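PDB 6LDQ: Tll1590 protein from Thermosynechococcus elongatus, which carries a Rossmann-like domain of the kind found in glycosyltransferases of the GT-B class. Local coordinates for residues E38-A42 with A43-V47; T51-D55 with P56-D60; I62-S65 with P66-T70; E201-A204 with L205-Q209. One frame throughout, in Å; residues are numbered along the deposited sequence.

Interaction 1 (E38-A42 with A43-V47); sequences EALAA and AGWHV
Ala39, Leu40 and Ala41 end helix 32-42 by offering their carbonyls to the chain that turns away after it: Ala43 N donates to Ala39 O (3.2 Å), Trp45 N to Leu40 O (3.2 Å, 167° at the hydrogen) and Gly44 N to Ala41 O (2.8 Å). This is a Schellman motif, and Gly44 suits its place because at positive phi (112°) a side chain would jam against the preceding carbonyl oxygen. A water donates to both Ala41 O and Trp45 O, while Ala41 CA makes a CA-H...O contact with Trp45 O at 3.2 Å. Leu40 O also lies at the edge of the indole, 3.2 Å from Trp45 CD1. With CG beside its backbone N (chi1 -79°), Leu40 brings CD2 to 3.7 Å from the same Trp45 CD1, the two side chains crossing at a slant. Val47 CG2 touches both Leu40 CB (4.0 Å) and Ala41 CB, so that a branched valine and a small alanine pack closely where the turn leads into the strand. Beyond the turn, Trp45 meets Tyr211 of helix 200-216 edge-to-face, Leu40 packs on Ala204 and Leu10, and Val47 enters strand 47-52 between strands 8-11 and 68-73.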
loop_
_atom_site.group_PDB
_atom_site.type_symbol
_atom_site.label_atom_id
_atom_site.label_comp_id
_atom_site.label_asym_id
_atom_site.label_seq_id
_atom_site.Cartn_x
_atom_site.Cartn_y
_atom_site.Cartn_z
ATOM N N GLU A 38 -7.182 0.000 10.407
ATOM C CA GLU A 38 -7.910 -0.112 11.670
ATOM C C GLU A 38 -9.092 -1.070 11.552
ATOM O O GLU A 38 -9.328 -1.891 12.450
ATOM C CB GLU A 38 -8.387 1.266 12.123
ATOM C CG GLU A 38 -7.325 2.062 12.894
ATOM C CD GLU A 38 -7.441 3.559 12.683
ATOM O OE1 GLU A 38 -8.529 4.012 12.267
ATOM O OE2 GLU A 38 -6.445 4.284 12.945
ATOM N N ALA A 39 -9.854 -0.984 10.460
ATOM C CA ALA A 39 -10.927 -1.957 10.269
ATOM C C ALA A 39 -10.353 -3.352 10.054
ATOM O O ALA A 39 -10.876 -4.337 10.589
ATOM C CB ALA A 39 -11.822 -1.537 9.098
ATOM N N LEU A 40 -9.245 -3.457 9.315
ATOM C CA LEU A 40 -8.606 -4.760 9.134
ATOM C C LEU A 40 -8.228 -5.378 10.476
ATOM O O LEU A 40 -8.493 -6.561 10.726
ATOM C CB LEU A 40 -7.368 -4.623 8.252
ATOM C CG LEU A 40 -7.605 -4.523 6.743
ATOM C CD1 LEU A 40 -6.338 -4.058 6.052
ATOM C CD2 LEU A 40 -8.060 -5.868 6.202
ATOM N N ALA A 41 -7.607 -4.585 11.353
ATOM C CA ALA A 41 -7.167 -5.089 12.654
ATOM C C ALA A 41 -8.342 -5.481 13.536
ATOM O O ALA A 41 -8.242 -6.448 14.304
ATOM C CB ALA A 41 -6.311 -4.049 13.359
ATOM N N ALA A 42 -9.453 -4.746 13.439
ATOM C CA ALA A 42 -10.698 -5.154 14.090
ATOM C C ALA A 42 -11.101 -6.572 13.704
ATOM O O ALA A 42 -11.594 -7.335 14.545
ATOM C CB ALA A 42 -11.815 -4.167 13.740
ATOM N N ALA A 43 -10.915 -6.940 12.435
ATOM C CA ALA A 43 -11.153 -8.304 11.976
ATOM C C ALA A 43 -10.027 -9.267 12.339
ATOM O O ALA A 43 -10.117 -10.449 11.993
ATOM C CB ALA A 43 -11.375 -8.327 10.456
ATOM N N GLY A 44 -8.964 -8.800 13.000
ATOM C CA GLY A 44 -7.937 -9.682 13.528
ATOM C C GLY A 44 -6.582 -9.595 12.861
ATOM O O GLY A 44 -5.676 -10.340 13.258
ATOM N N TRP A 45 -6.399 -8.719 11.870
ATOM C CA TRP A 45 -5.108 -8.596 11.209
ATOM C C TRP A 45 -4.144 -7.801 12.079
ATOM O O TRP A 45 -4.535 -6.851 12.769
ATOM C CB TRP A 45 -5.248 -7.920 9.833
ATOM C CG TRP A 45 -6.036 -8.740 8.826
ATOM C CD1 TRP A 45 -7.364 -8.638 8.552
ATOM C CD2 TRP A 45 -5.542 -9.798 7.999
ATOM N NE1 TRP A 45 -7.732 -9.566 7.607
ATOM C CE2 TRP A 45 -6.630 -10.287 7.247
ATOM C CE3 TRP A 45 -4.288 -10.388 7.830
ATOM C CZ2 TRP A 45 -6.500 -11.320 6.334
ATOM C CZ3 TRP A 45 -4.161 -11.424 6.929
ATOM C CH2 TRP A 45 -5.259 -11.876 6.184
ATOM N N HIS A 46 -2.874 -8.190 12.039
ATOM C CA HIS A 46 -1.810 -7.420 12.681
ATOM C C HIS A 46 -1.254 -6.447 11.643
ATOM O O HIS A 46 -0.587 -6.873 10.699
ATOM C CB HIS A 46 -0.728 -8.357 13.211
ATOM C CG HIS A 46 -1.253 -9.429 14.119
ATOM N ND1 HIS A 46 -0.427 -10.326 14.762
ATOM C CD2 HIS A 46 -2.517 -9.745 14.493
ATOM C CE1 HIS A 46 -1.162 -11.150 15.494
ATOM N NE2 HIS A 46 -2.433 -10.815 15.351
ATOM N N VAL A 47 -1.536 -5.149 11.806
ATOM C CA VAL A 47 -1.354 -4.149 10.746
ATOM C C VAL A 47 -0.387 -3.050 11.183
ATOM O O VAL A 47 -0.677 -2.304 12.126
ATOM C CB VAL A 47 -2.683 -3.491 10.344
ATOM C CG1 VAL A 47 -2.432 -2.477 9.197
ATOM C CG2 VAL A 47 -3.751 -4.527 10.007
HETATM O O HOH W 1 -5.815 -7.204 15.538
#

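Interaction 2 (T51-D55 with P56-D60); sequences TRKTD and PNDPD
Pro56 follows Asp55 at the first corner of a type I beta turn running from Asp55 to Asp58. Its ring fixes phi near -64°, as that corner requires, and having no N-H it asks for no partner, although Asp55 OD1 lies close by. Asn57 comes next, and its N donates to Asp55 OD1 over a short 2.6 Å, meeting the anti lone pair of the carboxylate; this is an Asx turn laid over the beta turn. The carboxylate gets there because Asp55 CG stands opposite the backbone N (chi1 -173°) and so swings toward the following residues. Asp58 closes the beta turn with its N on Asp55 O (2.9 Å), the donor above the carbonyl plane. Its side chain reaches back: OD2 accepts Thr54 N at 2.9 Å and 164°, from the anti side but tilted from the carboxylate plane, and takes a weak bond from Asp55 N. The same OD2 forms a salt bridge with Arg72 of strand 68-73. The aliphatic part of Lys53 slides past Asp58, with Lys53 CG 4.0 Å from Asp58 CB. Pro59 then carries the chain on to Asp60, whose OD1 forms a short salt bridge of 2.5 Å with Lys53 NZ, approached from above the carboxylate plane. The extended Lys53 chain lets its ammonium reach across the loop to Asp60. The neighbouring carboxylates of Asp55 and Asp58 would tend to raise each other's proton affinity; the backbone N-H donors to both, and Arg72 at Asp58, probably offset this, while Lys53 balances Asp60 separately.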
loop_
_atom_site.group_PDB
_atom_site.type_symbol
_atom_site.label_atom_id
_atom_site.label_comp_id
_atom_site.label_asym_id
_atom_site.label_seq_id
_atom_site.Cartn_x
_atom_site.Cartn_y
_atom_site.Cartn_z
ATOM N N THR A 51 3.624 5.821 6.643
ATOM C CA THR A 51 3.538 7.046 5.870
ATOM C C THR A 51 4.787 7.861 6.187
ATOM O O THR A 51 5.587 7.497 7.060
ATOM C CB THR A 51 2.221 7.807 6.169
ATOM O OG1 THR A 51 2.102 8.955 5.299
ATOM C CG2 THR A 51 2.130 8.241 7.642
ATOM N N ARG A 52 4.996 8.940 5.435
ATOM C CA ARG A 52 6.158 9.774 5.671
ATOM C C ARG A 52 5.895 10.755 6.807
ATOM O O ARG A 52 4.754 11.152 7.071
ATOM C CB ARG A 52 6.558 10.545 4.396
ATOM C CG ARG A 52 5.525 11.579 3.932
ATOM C CD ARG A 52 5.980 12.245 2.601
ATOM N NE ARG A 52 7.395 12.568 2.680
ATOM C CZ ARG A 52 7.855 13.779 2.975
ATOM N NH1 ARG A 52 6.995 14.768 3.162
ATOM N NH2 ARG A 52 9.166 14.002 3.074
ATOM N N LYS A 53 6.973 11.137 7.489
ATOM C CA LYS A 53 6.919 12.258 8.414
ATOM C C LYS A 53 6.831 13.565 7.646
ATOM O O LYS A 53 7.479 13.735 6.611
ATOM C CB LYS A 53 8.164 12.291 9.285
ATOM C CG LYS A 53 8.127 11.399 10.466
ATOM C CD LYS A 53 9.291 11.734 11.366
ATOM C CE LYS A 53 9.209 10.963 12.669
ATOM N NZ LYS A 53 10.496 11.056 13.424
ATOM N N THR A 54 6.029 14.491 8.162
ATOM C CA THR A 54 5.877 15.803 7.549
ATOM C C THR A 54 6.180 16.930 8.530
ATOM O O THR A 54 5.937 18.102 8.215
ATOM C CB THR A 54 4.467 15.956 6.962
ATOM O OG1 THR A 54 3.489 15.896 8.005
ATOM C CG2 THR A 54 4.174 14.838 5.954
ATOM N N ASP A 55 6.716 16.606 9.714
ATOM C CA ASP A 55 7.144 17.605 10.688
ATOM C C ASP A 55 8.188 16.979 11.598
ATOM O O ASP A 55 8.032 15.808 11.979
ATOM C CB ASP A 55 5.958 18.119 11.515
ATOM C CG ASP A 55 6.336 19.278 12.415
ATOM O OD1 ASP A 55 7.074 19.058 13.399
ATOM O OD2 ASP A 55 5.901 20.416 12.133
ATOM N N PRO A 56 9.256 17.702 11.958
ATOM C CA PRO A 56 10.263 17.116 12.866
ATOM C C PRO A 56 9.734 16.806 14.259
ATOM O O PRO A 56 10.387 16.062 15.004
ATOM C CB PRO A 56 11.373 18.181 12.909
ATOM C CG PRO A 56 10.761 19.431 12.379
ATOM C CD PRO A 56 9.661 19.025 11.447
ATOM N N ASN A 57 8.581 17.345 14.640
ATOM C CA ASN A 57 7.941 16.993 15.898
ATOM C C ASN A 57 6.922 15.867 15.747
ATOM O O ASN A 57 6.225 15.548 16.715
ATOM C CB ASN A 57 7.275 18.230 16.509
ATOM C CG ASN A 57 8.254 19.371 16.714
ATOM O OD1 ASN A 57 8.061 20.476 16.198
ATOM N ND2 ASN A 57 9.321 19.104 17.460
ATOM N N ASP A 58 6.822 15.261 14.562
ATOM C CA ASP A 58 5.917 14.133 14.374
ATOM C C ASP A 58 6.329 12.967 15.271
ATOM O O ASP A 58 7.524 12.677 15.407
ATOM C CB ASP A 58 5.933 13.656 12.922
ATOM C CG ASP A 58 4.981 14.423 12.034
ATOM O OD1 ASP A 58 4.272 15.320 12.536
ATOM O OD2 ASP A 58 4.952 14.116 10.825
ATOM N N PRO A 59 5.377 12.257 15.862
ATOM C CA PRO A 59 5.714 11.000 16.540
ATOM C C PRO A 59 6.073 9.915 15.533
ATOM O O PRO A 59 5.576 9.889 14.402
ATOM C CB PRO A 59 4.426 10.658 17.289
ATOM C CG PRO A 59 3.360 11.269 16.406
ATOM C CD PRO A 59 3.947 12.572 15.971
ATOM N N ASP A 60 6.952 9.005 15.963
ATOM C CA ASP A 60 7.419 7.925 15.096
ATOM C C ASP A 60 6.366 6.824 14.951
ATOM O O ASP A 60 6.102 6.331 13.847
ATOM C CB ASP A 60 8.728 7.361 15.663
ATOM C CG ASP A 60 9.838 8.411 15.719
ATOM O OD1 ASP A 60 10.303 8.835 14.636
ATOM O OD2 ASP A 60 10.234 8.820 16.835
#

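Interaction 3 (I62-S65 with P66-T70); sequences IEHS and PHCRT
Ile62 and Thr70 are joined by a pair of backbone hydrogen bonds, Ile62 N to Thr70 O (2.7 Å) and Thr70 N to Ile62 O (2.8 Å), which sets the register of an antiparallel hairpin. Glu63 and Arg69 form the next, non-hydrogen-bonded pair. Then the register slips: His64 N (2.8 Å) and Ser65 N (3.1 Å) both donate to Cys68 O, so one carbonyl serves two amides. Cys68 N returns a bond to Ser65 O, closing a type I turn whose first corner, Pro66, has a ring that suits the phi needed there.

Among side-chain bonds, His64 NE2 and Thr70 OG1 lie 2.7 Å apart at 169°, a nearly straight bond with the hydroxyl at the edge of the imidazole and in its plane. Either may be the donor. His64 CG sits beside its backbone N (chi1 -50°), which carries the ring back over the hairpin, with Ile62 O above one face, offset toward the rim. Ser65 OG makes a very short bond to the carbonyl of its predecessor, His64 O.

Apolar and sulfur contacts are lighter. Cys68 SG lies 3.9 Å from His64 CB and approaches the ring obliquely, and Arg69 CB rests 4.0 Å from Glu63 CA. The guanidinium of Arg69 turns away to a salt bridge with Asp48, while Cys68 and Thr70 pack on Met49 of strand 47-52. Two residues, His64 and Ser65, set against the single Cys68 define a classic beta bulge, here beside the turn of a hairpin at the edge of the Rossmann-like sheet.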
loop_
_atom_site.group_PDB
_atom_site.type_symbol
_atom_site.label_atom_id
_atom_site.label_comp_id
_atom_site.label_asym_id
_atom_site.label_seq_id
_atom_site.Cartn_x
_atom_site.Cartn_y
_atom_site.Cartn_z
ATOM N N ILE A 62 2.383 5.715 16.132
ATOM C CA ILE A 62 1.098 6.006 16.755
ATOM C C ILE A 62 0.335 4.697 16.853
ATOM O O ILE A 62 -0.102 4.149 15.835
ATOM C CB ILE A 62 0.287 7.049 15.984
ATOM C CG1 ILE A 62 1.050 8.369 15.914
ATOM C CG2 ILE A 62 -1.065 7.265 16.665
ATOM C CD1 ILE A 62 0.243 9.503 15.350
ATOM N N GLU A 63 0.164 4.207 18.074
ATOM C CA GLU A 63 -0.587 2.984 18.311
ATOM C C GLU A 63 -2.087 3.277 18.305
ATOM O O GLU A 63 -2.559 4.210 18.967
ATOM C CB GLU A 63 -0.152 2.355 19.638
ATOM C CG GLU A 63 1.168 1.583 19.528
ATOM C CD GLU A 63 1.790 1.296 20.885
ATOM O OE1 GLU A 63 2.796 0.564 20.940
ATOM O OE2 GLU A 63 1.279 1.822 21.893
ATOM N N HIS A 64 -2.829 2.501 17.521
ATOM C CA HIS A 64 -4.281 2.585 17.512
ATOM C C HIS A 64 -4.935 1.452 18.278
ATOM O O HIS A 64 -6.037 1.634 18.803
ATOM C CB HIS A 64 -4.796 2.603 16.073
ATOM C CG HIS A 64 -4.113 3.614 15.205
ATOM N ND1 HIS A 64 -4.326 4.969 15.332
ATOM C CD2 HIS A 64 -3.223 3.466 14.196
ATOM C CE1 HIS A 64 -3.597 5.614 14.438
ATOM N NE2 HIS A 64 -2.912 4.725 13.743
ATOM N N SER A 65 -4.271 0.302 18.373
ATOM C CA SER A 65 -4.773 -0.869 19.085
ATOM C C SER A 65 -3.615 -1.846 19.260
ATOM O O SER A 65 -2.566 -1.655 18.633
ATOM C CB SER A 65 -5.946 -1.489 18.319
ATOM O OG SER A 65 -7.014 -0.560 18.206
ATOM N N PRO A 66 -3.742 -2.885 20.122
ATOM C CA PRO A 66 -2.611 -3.795 20.371
ATOM C C PRO A 66 -1.944 -4.374 19.132
ATOM O O PRO A 66 -0.778 -4.774 19.195
ATOM C CB PRO A 66 -3.246 -4.917 21.208
ATOM C CG PRO A 66 -4.347 -4.251 21.935
ATOM C CD PRO A 66 -4.878 -3.173 21.023
ATOM N N HIS A 67 -2.655 -4.453 18.006
ATOM C CA HIS A 67 -2.046 -4.993 16.797
ATOM C C HIS A 67 -2.196 -4.051 15.612
ATOM O O HIS A 67 -2.111 -4.504 14.471
ATOM C CB HIS A 67 -2.630 -6.364 16.454
ATOM C CG HIS A 67 -2.750 -7.279 17.632
ATOM N ND1 HIS A 67 -3.950 -7.515 18.265
ATOM C CD2 HIS A 67 -1.826 -8.025 18.281
ATOM C CE1 HIS A 67 -3.760 -8.365 19.260
ATOM N NE2 HIS A 67 -2.479 -8.692 19.292
ATOM N N CYS A 68 -2.404 -2.755 15.858
ATOM C CA CYS A 68 -2.585 -1.782 14.786
ATOM C C CYS A 68 -1.854 -0.495 15.150
ATOM O O CYS A 68 -2.120 0.094 16.201
ATOM C CB CYS A 68 -4.078 -1.506 14.551
ATOM S SG CYS A 68 -4.420 -0.175 13.370
ATOM N N ARG A 69 -0.949 -0.044 14.279
ATOM C CA ARG A 69 -0.235 1.203 14.512
ATOM C C ARG A 69 0.109 1.870 13.184
ATOM O O ARG A 69 0.169 1.218 12.139
ATOM C CB ARG A 69 1.051 0.976 15.308
ATOM C CG ARG A 69 1.958 -0.063 14.710
ATOM C CD ARG A 69 3.063 -0.520 15.678
ATOM N NE ARG A 69 4.013 -1.383 14.983
ATOM C CZ ARG A 69 5.289 -1.545 15.318
ATOM N NH1 ARG A 69 5.797 -0.913 16.370
ATOM N NH2 ARG A 69 6.052 -2.356 14.603
ATOM N N THR A 70 0.354 3.174 13.251
ATOM C CA THR A 70 0.934 3.940 12.149
ATOM C C THR A 70 2.387 4.241 12.490
ATOM O O THR A 70 2.690 4.644 13.620
ATOM C CB THR A 70 0.172 5.247 11.908
ATOM O OG1 THR A 70 -1.208 4.961 11.704
ATOM C CG2 THR A 70 0.714 6.009 10.664
#

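Interaction 4 (E201-A204 with L205-Q209); sequences EAIA and LQMGQ
Glu201 O accepts Leu205 N at 3.0 Å, the first of four successive i to i+4 bonds that make this part of helix 200-216 a regular alpha-helix. Gln206 N goes to Ala202 O (3.1 Å) and Met207 N to Ile203 O (2.8 Å), both donors lying nearly along the C=O axis. Gly208 N makes the shortest of the set, 2.6 Å to Ala204 O, with a straight 167° at the hydrogen. All four carbonyls of 201-204 thus have a main-chain donor, and each amide N-H of 205-208 has a main-chain acceptor; the series goes on with Gln209 N to Leu205 O. Before it, Ala202 N makes a weak bond to the side-chain oxygen of Asn199, and the amide end of Gln209 finds Gln213 a turn further on.

Residue types follow the helix faces. Ala204, being small, faces helix 32-42 closely, and Gly208, without a side chain, leaves its short bond to Ala204 O uncrowded. Leu205 lies on the exposed side with CG beside its backbone N (chi1 -70°), a setting that lays CG 3.3 Å from Glu201 O. On the buried side Ile203 packs on Leu36 and Ile194, and Met207 on Tyr32 and Ile194. The Met207 chain bends twice, at chi2 and again at chi3, to run beside Ile203, bringing the methyl CE to 4.1 Å from Ile203 CG2.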
loop_
_atom_site.group_PDB
_atom_site.type_symbol
_atom_site.label_atom_id
_atom_site.label_comp_id
_atom_site.label_asym_id
_atom_site.label_seq_id
_atom_site.Cartn_x
_atom_site.Cartn_y
_atom_site.Cartn_z
ATOM N N GLU A 201 -15.647 -1.356 7.728
ATOM C CA GLU A 201 -15.806 -2.773 8.046
ATOM C C GLU A 201 -16.051 -3.593 6.778
ATOM O O GLU A 201 -15.392 -4.614 6.551
ATOM C CB GLU A 201 -16.943 -2.977 9.041
ATOM C CG GLU A 201 -17.052 -4.425 9.474
ATOM C CD GLU A 201 -18.236 -4.682 10.369
ATOM O OE1 GLU A 201 -18.937 -3.708 10.738
ATOM O OE2 GLU A 201 -18.458 -5.866 10.693
ATOM N N ALA A 202 -16.986 -3.152 5.924
ATOM C CA ALA A 202 -17.257 -3.921 4.709
ATOM C C ALA A 202 -16.014 -4.018 3.839
ATOM O O ALA A 202 -15.653 -5.102 3.368
ATOM C CB ALA A 202 -18.412 -3.303 3.912
ATOM N N ILE A 203 -15.343 -2.884 3.617
ATOM C CA ILE A 203 -14.156 -2.873 2.770
ATOM C C ILE A 203 -13.105 -3.842 3.303
ATOM O O ILE A 203 -12.552 -4.662 2.559
ATOM C CB ILE A 203 -13.604 -1.440 2.657
ATOM C CG1 ILE A 203 -14.497 -0.602 1.728
ATOM C CG2 ILE A 203 -12.163 -1.477 2.179
ATOM C CD1 ILE A 203 -14.555 0.869 2.082
ATOM N N ALA A 204 -12.846 -3.782 4.608
ATOM C CA ALA A 204 -11.824 -4.627 5.212
ATOM C C ALA A 204 -12.155 -6.105 5.054
ATOM O O ALA A 204 -11.259 -6.930 4.843
ATOM C CB ALA A 204 -11.659 -4.254 6.687
ATOM N N LEU A 205 -13.438 -6.460 5.160
ATOM C CA LEU A 205 -13.830 -7.851 4.965
ATOM C C LEU A 205 -13.529 -8.315 3.547
ATOM O O LEU A 205 -13.055 -9.439 3.339
ATOM C CB LEU A 205 -15.317 -8.028 5.265
ATOM C CG LEU A 205 -15.724 -7.906 6.739
ATOM C CD1 LEU A 205 -17.228 -8.100 6.847
ATOM C CD2 LEU A 205 -14.937 -8.891 7.638
ATOM N N GLN A 206 -13.815 -7.473 2.556
ATOM C CA GLN A 206 -13.489 -7.844 1.180
ATOM C C GLN A 206 -11.976 -7.895 0.968
ATOM O O GLN A 206 -11.464 -8.810 0.313
ATOM C CB GLN A 206 -14.156 -6.867 0.206
ATOM C CG GLN A 206 -15.681 -7.056 0.115
ATOM C CD GLN A 206 -16.040 -8.332 -0.607
ATOM O OE1 GLN A 206 -15.204 -8.929 -1.286
ATOM N NE2 GLN A 206 -17.281 -8.781 -0.440
ATOM N N MET A 207 -11.244 -6.931 1.528
ATOM C CA MET A 207 -9.783 -6.952 1.420
ATOM C C MET A 207 -9.192 -8.166 2.133
ATOM O O MET A 207 -8.334 -8.873 1.581
ATOM C CB MET A 207 -9.196 -5.665 1.992
ATOM C CG MET A 207 -7.933 -5.213 1.288
ATOM S SD MET A 207 -8.267 -4.584 -0.375
ATOM C CE MET A 207 -8.979 -2.995 0.038
ATOM N N GLY A 208 -9.631 -8.407 3.372
ATOM C CA GLY A 208 -9.188 -9.588 4.090
ATOM C C GLY A 208 -9.342 -10.847 3.270
ATOM O O GLY A 208 -8.426 -11.668 3.201
ATOM N N GLN A 209 -10.500 -11.000 2.612
ATOM C CA GLN A 209 -10.747 -12.185 1.797
ATOM C C GLN A 209 -9.735 -12.290 0.663
ATOM O O GLN A 209 -9.253 -13.384 0.347
ATOM C CB GLN A 209 -12.177 -12.149 1.248
ATOM C CG GLN A 209 -12.349 -12.861 -0.094
ATOM C CD GLN A 209 -12.328 -14.365 0.069
ATOM O OE1 GLN A 209 -12.641 -14.879 1.144
ATOM N NE2 GLN A 209 -11.945 -15.081 -0.982
#

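Interactions 1, 3 and 4 meet around the C-terminal end of helix 32-42. Interaction 1 is the hub: its centre is about 10 Å from that of interaction 3 and the same from that of interaction 4, which themselves stay apart, their nearest atoms about 11 Å from each other. Toward 62-70, Val47 N lies 2.8 Å from His67 O, a probable backbone hydrogen bond, and Ala41 CB meets Cys68 CB. Toward 201-209, Ala39 CB sits 3.6 Å from Ala204 CB. Interaction 2 lies at the far end of strand 47-52, its centre about 23 Å from that of interaction 1, and touches interaction 3 through Thr51 CG2 and Thr70 CG2 (4.0 Å), on neighbouring strands.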